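Local coordinates for protein sulfate adenylyltransferase (Allochromatium vinosum, PDB 4DNX) that catalyses the reaction of sulfate with ATP to give adenosine 5'-phosphosulfate and diphosphate, at residues A330-Y335 with V343-A348; I357-T362 with A373-F378. All blocks are in the same frame, centred on the assembly; numbering follows the deposited sequence.

Contact 1. Residues A330-Y335 with V343-A348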
# COMPACT_ATOMS: atom_id res chain seq x y z
N ALA A 330 28.61 5.06 7.60
CA ALA A 330 28.70 3.97 8.58
C ALA A 330 29.97 3.13 8.39
O ALA A 330 30.69 3.25 7.39
CB ALA A 330 27.46 3.10 8.49
N ASP A 331 30.25 2.28 9.38
CA ASP A 331 31.40 1.37 9.35
C ASP A 331 31.04 0.19 10.27
O ASP A 331 29.94 0.19 10.88
CB ASP A 331 32.65 2.10 9.82
CG ASP A 331 33.95 1.42 9.37
OD1 ASP A 331 33.93 0.23 9.02
OD2 ASP A 331 35.00 2.10 9.41
N ASN A 332 31.93 -0.80 10.35
CA ASN A 332 31.71 -2.01 11.15
C ASN A 332 31.38 -1.67 12.61
O ASN A 332 31.96 -0.74 13.19
CB ASN A 332 32.96 -2.88 11.15
CG ASN A 332 33.32 -3.45 9.76
OD1 ASN A 332 32.45 -3.81 8.97
ND2 ASN A 332 34.62 -3.55 9.50
N THR A 333 30.46 -2.43 13.18
CA THR A 333 30.08 -2.27 14.61
C THR A 333 30.55 -3.46 15.42
O THR A 333 30.91 -4.52 14.89
CB THR A 333 28.55 -2.20 14.81
OG1 THR A 333 27.94 -3.43 14.37
CG2 THR A 333 27.90 -1.03 14.08
N ALA A 334 30.56 -3.29 16.74
CA ALA A 334 30.87 -4.36 17.69
C ALA A 334 30.18 -3.97 18.99
O ALA A 334 29.76 -2.82 19.14
CB ALA A 334 32.37 -4.48 17.91
N TYR A 335 30.05 -4.91 19.91
CA TYR A 335 29.51 -4.62 21.21
C TYR A 335 30.70 -4.23 22.06
O TYR A 335 31.67 -4.98 22.18
CB TYR A 335 28.86 -5.87 21.83
CG TYR A 335 28.28 -5.64 23.22
CD1 TYR A 335 27.02 -5.07 23.38
CD2 TYR A 335 29.01 -5.99 24.36
CE1 TYR A 335 26.48 -4.85 24.66
CE2 TYR A 335 28.48 -5.76 25.64
CZ TYR A 335 27.21 -5.19 25.76
OH TYR A 335 26.71 -5.00 27.03
N VAL A 343 28.57 -0.19 19.23
CA VAL A 343 29.16 1.05 18.71
C VAL A 343 29.81 0.77 17.35
O VAL A 343 30.10 -0.40 17.00
CB VAL A 343 30.22 1.64 19.68
CG1 VAL A 343 29.56 2.10 20.98
CG2 VAL A 343 31.36 0.64 19.99
N MET A 344 30.06 1.83 16.59
CA MET A 344 31.00 1.76 15.47
C MET A 344 32.42 1.77 16.05
O MET A 344 32.83 2.69 16.76
CB MET A 344 30.79 2.92 14.49
CG MET A 344 29.79 2.57 13.41
SD MET A 344 29.39 3.98 12.37
CE MET A 344 28.62 5.14 13.51
N MET A 345 33.18 0.73 15.73
CA MET A 345 34.52 0.57 16.29
C MET A 345 35.41 1.79 16.05
O MET A 345 36.15 2.23 16.95
CB MET A 345 35.14 -0.70 15.73
CG MET A 345 34.30 -1.96 15.99
SD MET A 345 35.24 -3.48 15.69
CE MET A 345 34.92 -3.69 13.95
N ARG A 346 35.29 2.38 14.86
CA ARG A 346 36.06 3.56 14.46
C ARG A 346 35.85 4.77 15.39
O ARG A 346 36.73 5.61 15.53
CB ARG A 346 35.77 3.92 12.98
CG ARG A 346 34.35 4.39 12.70
CD ARG A 346 34.30 5.69 11.87
NE ARG A 346 33.01 6.38 12.05
CZ ARG A 346 32.11 6.61 11.08
NH1 ARG A 346 32.35 6.23 9.83
NH2 ARG A 346 30.98 7.24 11.37
N ASP A 347 34.70 4.80 16.07
CA ASP A 347 34.31 5.92 16.92
C ASP A 347 34.60 5.67 18.39
O ASP A 347 34.29 6.50 19.24
CB ASP A 347 32.83 6.24 16.71
CG ASP A 347 32.57 6.89 15.35
OD1 ASP A 347 33.54 7.40 14.75
OD2 ASP A 347 31.41 6.86 14.86
N ALA A 348 35.21 4.53 18.69
CA ALA A 348 35.69 4.25 20.04
C ALA A 348 37.22 4.01 20.00
O ALA A 348 37.69 2.88 20.20
CB ALA A 348 34.95 3.05 20.63
O HOH W 1 34.71 5.09 8.90
O HOH W 2 33.98 0.98 12.70
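The carbonyl oxygen of N332 is gripped twice: M345 N donates to N332 O over 3.2 Å, and water 2 donates to N332 O from 2.7 Å. The same water accepts from R346 N, so the start of the 3-10 turn 345-347 is tied to the end of the loop before strand 333-336. Further on the pairing is regular. A334 and V343 form an antiparallel hydrogen-bonded pair, with A334 N to V343 O and V343 N to A334 O both 2.9 Å, whereas T333 and M344 are a non-hydrogen-bonded pair. Side chains beyond the ladder add to the contact. M345 CG lies against A334 CB at 3.7 Å, and a bend at chi3 (-88°) brings M345 CE to N332 CB. M344 SD lies against the backbone at A330 and D331, 3.5 Å from D331 N, and also over one face of the R346 guanidinium, offset toward its rim. That group does not touch the D331 carboxylate directly; water 1 joins D331 OD2 to R346 NH1, while R346 NE makes a salt bridge to D347 OD1 (2.9 Å). D331 in turn pairs with R296, and A334 and V343 both rest on F356. The pattern is that of a beta hairpin whose second strand passes into a 3-10 turn.

Contact 2. Residues I357-T362 with A373-F378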
# COMPACT_ATOMS: atom_id res chain seq x y z
N ILE A 357 33.25 -7.26 21.65
CA ILE A 357 32.81 -8.61 21.33
C ILE A 357 32.17 -8.48 19.96
O ILE A 357 31.41 -7.55 19.68
CB ILE A 357 31.79 -9.17 22.35
CG1 ILE A 357 32.32 -9.13 23.78
CG2 ILE A 357 31.42 -10.60 22.00
CD1 ILE A 357 31.19 -9.26 24.80
N GLN A 358 32.51 -9.44 19.10
CA GLN A 358 32.04 -9.42 17.74
C GLN A 358 31.34 -10.73 17.40
O GLN A 358 31.77 -11.80 17.85
CB GLN A 358 33.20 -9.21 16.79
CG GLN A 358 33.14 -7.87 16.03
CD GLN A 358 34.52 -7.36 15.73
OE1 GLN A 358 35.40 -7.35 16.58
NE2 GLN A 358 34.73 -6.94 14.49
N LEU A 359 30.28 -10.63 16.62
CA LEU A 359 29.55 -11.81 16.16
C LEU A 359 28.92 -11.47 14.82
O LEU A 359 28.10 -10.57 14.72
CB LEU A 359 28.46 -12.23 17.15
CG LEU A 359 27.85 -13.63 17.00
CD1 LEU A 359 28.88 -14.76 17.23
CD2 LEU A 359 26.65 -13.77 17.97
N SER A 360 29.30 -12.19 13.79
CA SER A 360 28.87 -11.82 12.47
C SER A 360 27.40 -12.16 12.22
O SER A 360 26.82 -13.01 12.91
CB SER A 360 29.76 -12.50 11.43
OG SER A 360 29.61 -13.90 11.49
N GLY A 361 26.84 -11.55 11.19
CA GLY A 361 25.48 -11.85 10.73
C GLY A 361 25.41 -13.33 10.34
O GLY A 361 24.39 -13.98 10.54
N THR A 362 26.52 -13.87 9.85
CA THR A 362 26.54 -15.27 9.46
C THR A 362 26.41 -16.15 10.69
O THR A 362 25.63 -17.11 10.69
CB THR A 362 27.82 -15.62 8.65
OG1 THR A 362 27.71 -14.98 7.37
CG2 THR A 362 27.96 -17.14 8.46
N ALA A 373 19.35 -19.15 20.83
CA ALA A 373 19.24 -17.71 20.73
C ALA A 373 20.64 -17.12 20.88
O ALA A 373 21.39 -17.51 21.77
CB ALA A 373 18.30 -17.14 21.82
N PRO A 374 21.00 -16.16 20.02
CA PRO A 374 22.28 -15.48 20.21
C PRO A 374 22.26 -14.70 21.51
O PRO A 374 21.17 -14.49 22.09
CB PRO A 374 22.39 -14.56 18.98
CG PRO A 374 21.47 -15.19 17.95
CD PRO A 374 20.33 -15.75 18.77
N PRO A 375 23.42 -14.25 21.97
CA PRO A 375 23.47 -13.45 23.17
C PRO A 375 22.66 -12.17 22.98
O PRO A 375 22.49 -11.71 21.83
CB PRO A 375 24.97 -13.15 23.33
CG PRO A 375 25.66 -14.22 22.59
CD PRO A 375 24.77 -14.56 21.46
N PRO A 376 22.09 -11.63 24.06
CA PRO A 376 21.24 -10.43 23.90
C PRO A 376 22.00 -9.19 23.43
O PRO A 376 21.38 -8.21 23.01
CB PRO A 376 20.62 -10.22 25.30
CG PRO A 376 21.55 -10.95 26.23
CD PRO A 376 22.11 -12.11 25.46
N GLU A 377 23.33 -9.25 23.47
CA GLU A 377 24.18 -8.19 22.87
C GLU A 377 24.06 -8.13 21.34
O GLU A 377 24.39 -7.10 20.73
CB GLU A 377 25.65 -8.42 23.23
CG GLU A 377 25.95 -8.36 24.72
CD GLU A 377 25.22 -9.45 25.51
OE1 GLU A 377 24.37 -9.11 26.37
OE2 GLU A 377 25.47 -10.64 25.24
N PHE A 378 23.59 -9.22 20.72
CA PHE A 378 23.55 -9.30 19.25
C PHE A 378 22.18 -9.55 18.65
O PHE A 378 21.96 -9.25 17.46
CB PHE A 378 24.54 -10.36 18.77
CG PHE A 378 25.96 -10.09 19.22
CD1 PHE A 378 26.73 -9.11 18.59
CD2 PHE A 378 26.48 -10.78 20.29
CE1 PHE A 378 28.04 -8.86 19.01
CE2 PHE A 378 27.79 -10.53 20.72
CZ PHE A 378 28.56 -9.57 20.07
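Contact between F378 and I357, the last residue of strand 356-357, with the loop residues Q358 and L359 after it, is largely apolar, and its centre is a CH-pi interaction. L359 CB stands over the middle of the F378 ring, 3.7 Å from the centroid and only 4° off the normal. On the opposite face lies E377 CB, offset toward the rim, so the ring is held between an aliphatic carbon of the other segment and one of its own. At the edge the meeting is different in kind: I357 O lies near the ring plane, 3.5 Å from F378 CZ, where the ring's hydrogens point outward. Among the van der Waals contacts, chi1 of -56° puts I357 CG1 beside the backbone N and leaves CG2 opposite that N, where it touches F378 CZ at 3.6 Å, the two side chains crossing at about a right angle. L359 CD2 reaches F378 CD2 at 3.8 Å and P375 CD at 4.0 Å, bridging the aromatic ring and the proline run. Within 373-378, F378 N bonds to P375 O, closing the turn that presents the ring. S360 OG caps helix 361-369 at R363 N. This is a proline-rich loop, returning from that helix, packed by its aromatic residue against the peptide leading into it.

In the fold
A small three-stranded antiparallel sheet is shared by the two contacts, and Y335 O to I357 N, 2.8 Å, is a probable hydrogen bond joining them through its middle strand, 333-336. Contact 1 binds strands 333-336 and 341-344 by backbone pairing; contact 2 packs the end of strand 356-357 and its continuation against a loop. Their centres are 14 Å apart. Beside the joining bond, Y335 CE1 packs on E377 CG at 3.5 Å and A334 CB on I357 O at 3.7 Å. Both contacts belong to the ATP-sulfurylase part of the chain, on the same side of the chain's centre, and contact 1 directly follows the edge strand 326-329 of the parallel, Rossmann-like sheet.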